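Local coordinates for amidohydrolase 3 domain-containing protein (Pyrococcus horikoshii, PDB 3IGH), which is of uncharacterized function but, as a member of the metal-dependent amidohydrolase family, probably hydrolyses carbon-nitrogen bonds other than peptide bonds, at residues N177-K191 with F207-L221. Residues are numbered along the deposited sequence; the frame is centred on the assembly and turned at random.
Sequences NERVLTVEDYVYYIK and FMSVNEKALRALFYL. With SO4 (sulfate ion), chain H; SO4 (sulfate ion), chain F.
K213 reaches across to the end of helix 166-180 and gives two hydrogen bonds there. Its NZ lies 2.7 Å from L181 O, in the carbonyl plane, and 2.9 Å from E178 O, well above that carbonyl's plane. The chain is extended beyond CG, which carries the ammonium past V183 to these carbonyls.

A second polar group centres on the Y186 hydroxyl. Y186 OH donates to N177 O at 2.7 Å, on a lone pair, and accepts from N211 ND2 at 3.1 Å. The planes of the Y186 ring and the N211 amide are 79° apart. N211 is also the N-cap of helix 212-223: its CG sits between the backbone N and the carbonyl carbon (chi1 63°), and OD1 accepts from A214 N at 2.9 Å. N211 ND2 also binds a sulfate, probably from the crystallisation liquor. A water bridges N177 O and K213 N.

The backbone at K213 and A214 lies over one face of the Y186 ring. Beyond it the axes of segments 183-191 and 212-221 cross at -65°. A217 is a knob among V183, Y186, V187 and I190, with its CB 3.7 Å from V187 CG2. I190 is the reciprocal knob among A214, A217, L218 and L221; its CG2 meets L221 CD1 at 3.7 Å. V187 also touches Y220.

The contact thus joins helix 183-199 to helix 212-223 and its N-cap in the TIM-barrel-type fold. The small A217 probably lets the segment axes come within 8.3 Å. K213 satisfies the E178 and L181 carbonyls, Y186 that of N177, and N211 helps fix the Y186 hydroxyl.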
loop_
_atom_site.group_PDB
_atom_site.type_symbol
_atom_site.label_atom_id
_atom_site.label_comp_id
_atom_site.label_asym_id
_atom_site.label_seq_id
_atom_site.Cartn_x
_atom_site.Cartn_y
_atom_site.Cartn_z
ATOM N N ASN A 177 -13.458 -20.372 7.875
ATOM C CA ASN A 177 -12.777 -19.215 7.294
ATOM C C ASN A 177 -11.910 -18.401 8.257
ATOM O O ASN A 177 -10.878 -17.851 7.861
ATOM C CB ASN A 177 -13.791 -18.299 6.610
ATOM C CG ASN A 177 -14.319 -18.884 5.320
ATOM O OD1 ASN A 177 -13.729 -19.813 4.748
ATOM N ND2 ASN A 177 -15.428 -18.340 4.844
ATOM N N GLU A 178 -12.326 -18.340 9.519
ATOM C CA GLU A 178 -11.642 -17.506 10.509
ATOM C C GLU A 178 -10.675 -18.271 11.391
ATOM O O GLU A 178 -9.653 -17.731 11.798
ATOM C CB GLU A 178 -12.657 -16.766 11.378
ATOM C CG GLU A 178 -13.417 -15.702 10.621
ATOM C CD GLU A 178 -14.569 -15.103 11.401
ATOM O OE1 GLU A 178 -14.823 -15.537 12.549
ATOM O OE2 GLU A 178 -15.229 -14.192 10.854
ATOM N N ARG A 179 -10.985 -19.526 11.683
ATOM C CA ARG A 179 -10.227 -20.266 12.691
ATOM C C ARG A 179 -9.515 -21.495 12.142
ATOM O O ARG A 179 -8.330 -21.696 12.410
ATOM C CB ARG A 179 -11.157 -20.656 13.844
ATOM C CG ARG A 179 -10.454 -21.102 15.113
ATOM C CD ARG A 179 -11.472 -21.235 16.230
ATOM N NE ARG A 179 -12.206 -22.501 16.157
ATOM C CZ ARG A 179 -13.479 -22.662 16.513
ATOM N NH1 ARG A 179 -14.194 -21.632 16.960
ATOM N NH2 ARG A 179 -14.042 -23.860 16.419
ATOM N N VAL A 180 -10.229 -22.312 11.369
ATOM C CA VAL A 180 -9.693 -23.599 10.918
ATOM C C VAL A 180 -8.590 -23.452 9.853
ATOM O O VAL A 180 -7.529 -24.084 9.939
ATOM C CB VAL A 180 -10.836 -24.544 10.437
ATOM C CG1 VAL A 180 -10.282 -25.812 9.875
ATOM C CG2 VAL A 180 -11.810 -24.855 11.581
ATOM N N LEU A 181 -8.840 -22.608 8.855
ATOM C CA LEU A 181 -7.847 -22.322 7.836
ATOM C C LEU A 181 -6.817 -21.359 8.403
ATOM O O LEU A 181 -7.167 -20.462 9.171
ATOM C CB LEU A 181 -8.510 -21.730 6.584
ATOM C CG LEU A 181 -9.504 -22.618 5.817
ATOM C CD1 LEU A 181 -10.145 -21.818 4.672
ATOM C CD2 LEU A 181 -8.822 -23.887 5.291
ATOM N N THR A 182 -5.552 -21.571 8.045
ATOM C CA THR A 182 -4.463 -20.672 8.450
ATOM C C THR A 182 -4.153 -19.714 7.316
ATOM O O THR A 182 -4.593 -19.938 6.189
ATOM C CB THR A 182 -3.172 -21.453 8.744
ATOM O OG1 THR A 182 -2.728 -22.089 7.541
ATOM C CG2 THR A 182 -3.405 -22.508 9.836
ATOM N N VAL A 183 -3.372 -18.668 7.600
ATOM C CA VAL A 183 -2.887 -17.768 6.549
ATOM C C VAL A 183 -2.151 -18.536 5.444
ATOM O O VAL A 183 -2.358 -18.263 4.253
ATOM C CB VAL A 183 -2.010 -16.615 7.121
ATOM C CG1 VAL A 183 -1.422 -15.755 5.997
ATOM C CG2 VAL A 183 -2.847 -15.754 8.056
ATOM N N GLU A 184 -1.340 -19.522 5.845
ATOM C CA GLU A 184 -0.608 -20.359 4.890
ATOM C C GLU A 184 -1.555 -21.095 3.933
ATOM O O GLU A 184 -1.243 -21.248 2.748
ATOM C CB GLU A 184 0.314 -21.359 5.609
ATOM C CG GLU A 184 1.193 -20.757 6.704
ATOM C CD GLU A 184 0.550 -20.829 8.082
ATOM O OE1 GLU A 184 -0.032 -19.811 8.521
ATOM O OE2 GLU A 184 0.616 -21.907 8.720
ATOM N N ASP A 185 -2.708 -21.542 4.442
ATOM C CA ASP A 185 -3.743 -22.167 3.602
ATOM C C ASP A 185 -4.282 -21.180 2.564
ATOM O O ASP A 185 -4.426 -21.526 1.389
ATOM C CB ASP A 185 -4.915 -22.669 4.435
ATOM C CG ASP A 185 -4.547 -23.853 5.306
ATOM O OD1 ASP A 185 -3.631 -24.620 4.945
ATOM O OD2 ASP A 185 -5.182 -24.004 6.357
ATOM N N TYR A 186 -4.575 -19.963 3.016
ATOM C CA TYR A 186 -5.047 -18.894 2.131
ATOM C C TYR A 186 -4.014 -18.527 1.073
ATOM O O TYR A 186 -4.380 -18.313 -0.083
ATOM C CB TYR A 186 -5.456 -17.657 2.923
ATOM C CG TYR A 186 -6.846 -17.703 3.520
ATOM C CD1 TYR A 186 -7.059 -18.208 4.805
ATOM C CD2 TYR A 186 -7.947 -17.226 2.808
ATOM C CE1 TYR A 186 -8.337 -18.236 5.367
ATOM C CE2 TYR A 186 -9.229 -17.258 3.352
ATOM C CZ TYR A 186 -9.409 -17.764 4.629
ATOM O OH TYR A 186 -10.657 -17.781 5.177
ATOM N N VAL A 187 -2.735 -18.475 1.453
ATOM C CA VAL A 187 -1.657 -18.218 0.483
ATOM C C VAL A 187 -1.685 -19.305 -0.608
ATOM O O VAL A 187 -1.652 -18.997 -1.795
ATOM C CB VAL A 187 -0.241 -18.109 1.159
ATOM C CG1 VAL A 187 0.883 -18.078 0.131
ATOM C CG2 VAL A 187 -0.154 -16.866 2.044
ATOM N N TYR A 188 -1.782 -20.562 -0.181
ATOM C CA TYR A 188 -1.852 -21.707 -1.089
ATOM C C TYR A 188 -3.075 -21.622 -2.022
ATOM O O TYR A 188 -2.941 -21.806 -3.232
ATOM C CB TYR A 188 -1.855 -23.006 -0.275
ATOM C CG TYR A 188 -2.062 -24.267 -1.088
ATOM C CD1 TYR A 188 -0.989 -24.901 -1.707
ATOM C CD2 TYR A 188 -3.328 -24.836 -1.216
ATOM C CE1 TYR A 188 -1.175 -26.062 -2.453
ATOM C CE2 TYR A 188 -3.526 -25.991 -1.957
ATOM C CZ TYR A 188 -2.447 -26.599 -2.572
ATOM O OH TYR A 188 -2.645 -27.747 -3.299
ATOM N N TYR A 189 -4.250 -21.329 -1.454
ATOM C CA TYR A 189 -5.479 -21.221 -2.246
ATOM C C TYR A 189 -5.430 -20.079 -3.257
ATOM O O TYR A 189 -5.833 -20.249 -4.410
ATOM C CB TYR A 189 -6.703 -21.065 -1.349
ATOM C CG TYR A 189 -7.058 -22.302 -0.549
ATOM C CD1 TYR A 189 -6.940 -23.578 -1.100
ATOM C CD2 TYR A 189 -7.540 -22.190 0.754
ATOM C CE1 TYR A 189 -7.284 -24.715 -0.366
ATOM C CE2 TYR A 189 -7.877 -23.317 1.494
ATOM C CZ TYR A 189 -7.743 -24.572 0.929
ATOM O OH TYR A 189 -8.077 -25.683 1.664
ATOM N N ILE A 190 -4.917 -18.926 -2.833
ATOM C CA ILE A 190 -4.834 -17.762 -3.730
ATOM C C ILE A 190 -3.825 -18.012 -4.854
ATOM O O ILE A 190 -4.076 -17.657 -6.011
ATOM C CB ILE A 190 -4.535 -16.440 -2.958
ATOM C CG1 ILE A 190 -5.728 -16.078 -2.069
ATOM C CG2 ILE A 190 -4.268 -15.280 -3.934
ATOM C CD1 ILE A 190 -5.381 -15.128 -0.916
ATOM N N LYS A 191 -2.697 -18.641 -4.525
ATOM C CA LYS A 191 -1.716 -19.013 -5.560
ATOM C C LYS A 191 -2.333 -19.965 -6.591
ATOM O O LYS A 191 -2.151 -19.788 -7.792
ATOM C CB LYS A 191 -0.462 -19.634 -4.948
ATOM C CG LYS A 191 0.479 -18.613 -4.303
ATOM C CD LYS A 191 1.795 -19.243 -3.850
ATOM C CE LYS A 191 2.834 -19.218 -4.961
ATOM N NZ LYS A 191 4.181 -19.609 -4.460
ATOM N N PHE A 207 -11.496 -8.907 -6.112
ATOM C CA PHE A 207 -11.648 -10.000 -5.157
ATOM C C PHE A 207 -12.610 -9.482 -4.093
ATOM O O PHE A 207 -12.281 -8.576 -3.339
ATOM C CB PHE A 207 -10.256 -10.372 -4.608
ATOM C CG PHE A 207 -10.228 -11.442 -3.525
ATOM C CD1 PHE A 207 -11.363 -12.167 -3.141
ATOM C CD2 PHE A 207 -9.009 -11.744 -2.911
ATOM C CE1 PHE A 207 -11.292 -13.130 -2.112
ATOM C CE2 PHE A 207 -8.922 -12.710 -1.903
ATOM C CZ PHE A 207 -10.064 -13.404 -1.503
ATOM N N MET A 208 -13.809 -10.059 -4.065
ATOM C CA MET A 208 -14.894 -9.617 -3.174
ATOM C C MET A 208 -14.942 -10.372 -1.855
ATOM O O MET A 208 -14.713 -11.572 -1.830
ATOM C CB MET A 208 -16.232 -9.780 -3.888
ATOM C CG MET A 208 -16.177 -9.325 -5.352
ATOM S SD MET A 208 -15.768 -7.569 -5.489
ATOM C CE MET A 208 -17.206 -7.005 -4.615
ATOM N N SER A 209 -15.287 -9.648 -0.783
ATOM C CA SER A 209 -15.349 -10.163 0.598
ATOM C C SER A 209 -14.029 -10.770 1.054
ATOM O O SER A 209 -13.951 -11.934 1.467
ATOM C CB SER A 209 -16.537 -11.112 0.818
ATOM O OG SER A 209 -17.752 -10.430 0.579
ATOM N N VAL A 210 -12.984 -9.959 0.968
ATOM C CA VAL A 210 -11.680 -10.353 1.484
ATOM C C VAL A 210 -11.772 -10.292 3.010
ATOM O O VAL A 210 -12.018 -9.219 3.575
ATOM C CB VAL A 210 -10.565 -9.389 0.955
ATOM C CG1 VAL A 210 -9.207 -9.722 1.555
ATOM C CG2 VAL A 210 -10.492 -9.446 -0.554
ATOM N N ASN A 211 -11.599 -11.437 3.674
ATOM C CA ASN A 211 -11.613 -11.476 5.136
ATOM C C ASN A 211 -10.212 -11.238 5.722
ATOM O O ASN A 211 -9.280 -10.904 4.988
ATOM C CB ASN A 211 -12.261 -12.780 5.673
ATOM C CG ASN A 211 -11.493 -14.050 5.284
ATOM O OD1 ASN A 211 -10.272 -14.044 5.120
ATOM N ND2 ASN A 211 -12.225 -15.162 5.150
ATOM N N GLU A 212 -10.066 -11.429 7.030
ATOM C CA GLU A 212 -8.831 -11.066 7.745
ATOM C C GLU A 212 -7.630 -11.868 7.268
ATOM O O GLU A 212 -6.583 -11.302 6.941
ATOM C CB GLU A 212 -9.010 -11.243 9.264
ATOM C CG GLU A 212 -9.909 -10.195 9.948
ATOM C CD GLU A 212 -11.424 -10.492 9.891
ATOM O OE1 GLU A 212 -11.888 -11.385 9.127
ATOM O OE2 GLU A 212 -12.161 -9.799 10.633
ATOM N N LYS A 213 -7.789 -13.186 7.198
ATOM C CA LYS A 213 -6.692 -14.048 6.754
ATOM C C LYS A 213 -6.385 -13.983 5.263
ATOM O O LYS A 213 -5.223 -14.127 4.865
ATOM C CB LYS A 213 -6.926 -15.487 7.194
ATOM C CG LYS A 213 -6.821 -15.658 8.683
ATOM C CD LYS A 213 -6.880 -17.107 9.095
ATOM C CE LYS A 213 -6.688 -17.213 10.600
ATOM N NZ LYS A 213 -6.927 -18.590 11.093
ATOM N N ALA A 214 -7.415 -13.796 4.439
ATOM C CA ALA A 214 -7.206 -13.583 3.003
ATOM C C ALA A 214 -6.412 -12.292 2.791
ATOM O O ALA A 214 -5.511 -12.258 1.964
ATOM C CB ALA A 214 -8.527 -13.520 2.247
ATOM N N LEU A 215 -6.741 -11.247 3.553
ATOM C CA LEU A 215 -5.982 -10.001 3.469
ATOM C C LEU A 215 -4.523 -10.175 3.889
ATOM O O LEU A 215 -3.635 -9.683 3.201
ATOM C CB LEU A 215 -6.655 -8.855 4.237
ATOM C CG LEU A 215 -5.978 -7.475 4.070
ATOM C CD1 LEU A 215 -5.857 -7.049 2.594
ATOM C CD2 LEU A 215 -6.669 -6.395 4.889
ATOM N N ARG A 216 -4.273 -10.893 4.988
ATOM C CA ARG A 216 -2.890 -11.202 5.400
ATOM C C ARG A 216 -2.117 -11.942 4.307
ATOM O O ARG A 216 -0.946 -11.653 4.059
ATOM C CB ARG A 216 -2.864 -12.044 6.677
ATOM C CG ARG A 216 -3.284 -11.318 7.931
ATOM C CD ARG A 216 -3.076 -12.252 9.119
ATOM N NE ARG A 216 -3.444 -11.621 10.373
ATOM C CZ ARG A 216 -2.598 -10.937 11.136
ATOM N NH1 ARG A 216 -3.026 -10.394 12.264
ATOM N NH2 ARG A 216 -1.326 -10.800 10.773
ATOM N N ALA A 217 -2.783 -12.903 3.670
ATOM C CA ALA A 217 -2.206 -13.672 2.571
ATOM C C ALA A 217 -1.875 -12.774 1.376
ATOM O O ALA A 217 -0.801 -12.883 0.779
ATOM C CB ALA A 217 -3.171 -14.780 2.151
ATOM N N LEU A 218 -2.808 -11.891 1.028
ATOM C CA LEU A 218 -2.597 -10.954 -0.079
ATOM C C LEU A 218 -1.409 -10.022 0.157
ATOM O O LEU A 218 -0.592 -9.827 -0.749
ATOM C CB LEU A 218 -3.870 -10.143 -0.369
ATOM C CG LEU A 218 -5.054 -10.870 -1.025
ATOM C CD1 LEU A 218 -6.291 -9.978 -0.998
ATOM C CD2 LEU A 218 -4.723 -11.326 -2.462
ATOM N N PHE A 219 -1.321 -9.465 1.371
ATOM C CA PHE A 219 -0.180 -8.638 1.783
ATOM C C PHE A 219 1.143 -9.413 1.672
ATOM O O PHE A 219 2.133 -8.886 1.179
ATOM C CB PHE A 219 -0.353 -8.124 3.226
ATOM C CG PHE A 219 -1.265 -6.927 3.360
ATOM C CD1 PHE A 219 -1.219 -5.873 2.440
ATOM C CD2 PHE A 219 -2.133 -6.830 4.436
ATOM C CE1 PHE A 219 -2.058 -4.755 2.579
ATOM C CE2 PHE A 219 -2.970 -5.720 4.589
ATOM C CZ PHE A 219 -2.936 -4.681 3.654
ATOM N N TYR A 220 1.141 -10.664 2.127
ATOM C CA TYR A 220 2.313 -11.538 2.011
ATOM C C TYR A 220 2.743 -11.715 0.548
ATOM O O TYR A 220 3.900 -11.482 0.201
ATOM C CB TYR A 220 2.017 -12.908 2.650
ATOM C CG TYR A 220 3.106 -13.929 2.400
ATOM C CD1 TYR A 220 4.280 -13.926 3.159
ATOM C CD2 TYR A 220 2.972 -14.890 1.390
ATOM C CE1 TYR A 220 5.289 -14.861 2.924
ATOM C CE2 TYR A 220 3.972 -15.817 1.142
ATOM C CZ TYR A 220 5.125 -15.803 1.921
ATOM O OH TYR A 220 6.114 -16.722 1.678
ATOM N N LEU A 221 1.799 -12.107 -0.304
ATOM C CA LEU A 221 2.088 -12.343 -1.720
ATOM C C LEU A 221 2.586 -11.101 -2.444
ATOM O O LEU A 221 3.509 -11.187 -3.243
ATOM C CB LEU A 221 0.858 -12.909 -2.431
ATOM C CG LEU A 221 0.501 -14.363 -2.093
ATOM C CD1 LEU A 221 -0.850 -14.690 -2.659
ATOM C CD2 LEU A 221 1.554 -15.347 -2.625
HETATM S S SO4 H . -15.487 -14.385 6.931
HETATM O O1 SO4 H . -14.920 -15.009 5.743
HETATM O O2 SO4 H . -16.564 -15.208 7.467
HETATM O O3 SO4 H . -14.450 -14.238 7.942
HETATM O O4 SO4 H . -16.006 -13.067 6.592
HETATM S S SO4 F . -2.562 -18.447 11.342
HETATM O O1 SO4 F . -1.264 -18.432 10.676
HETATM O O2 SO4 F . -2.790 -19.754 11.945
HETATM O O3 SO4 F . -2.585 -17.419 12.375
HETATM O O4 SO4 F . -3.598 -18.162 10.374
HETATM O O HOH W 1 -10.102 -14.801 8.311
#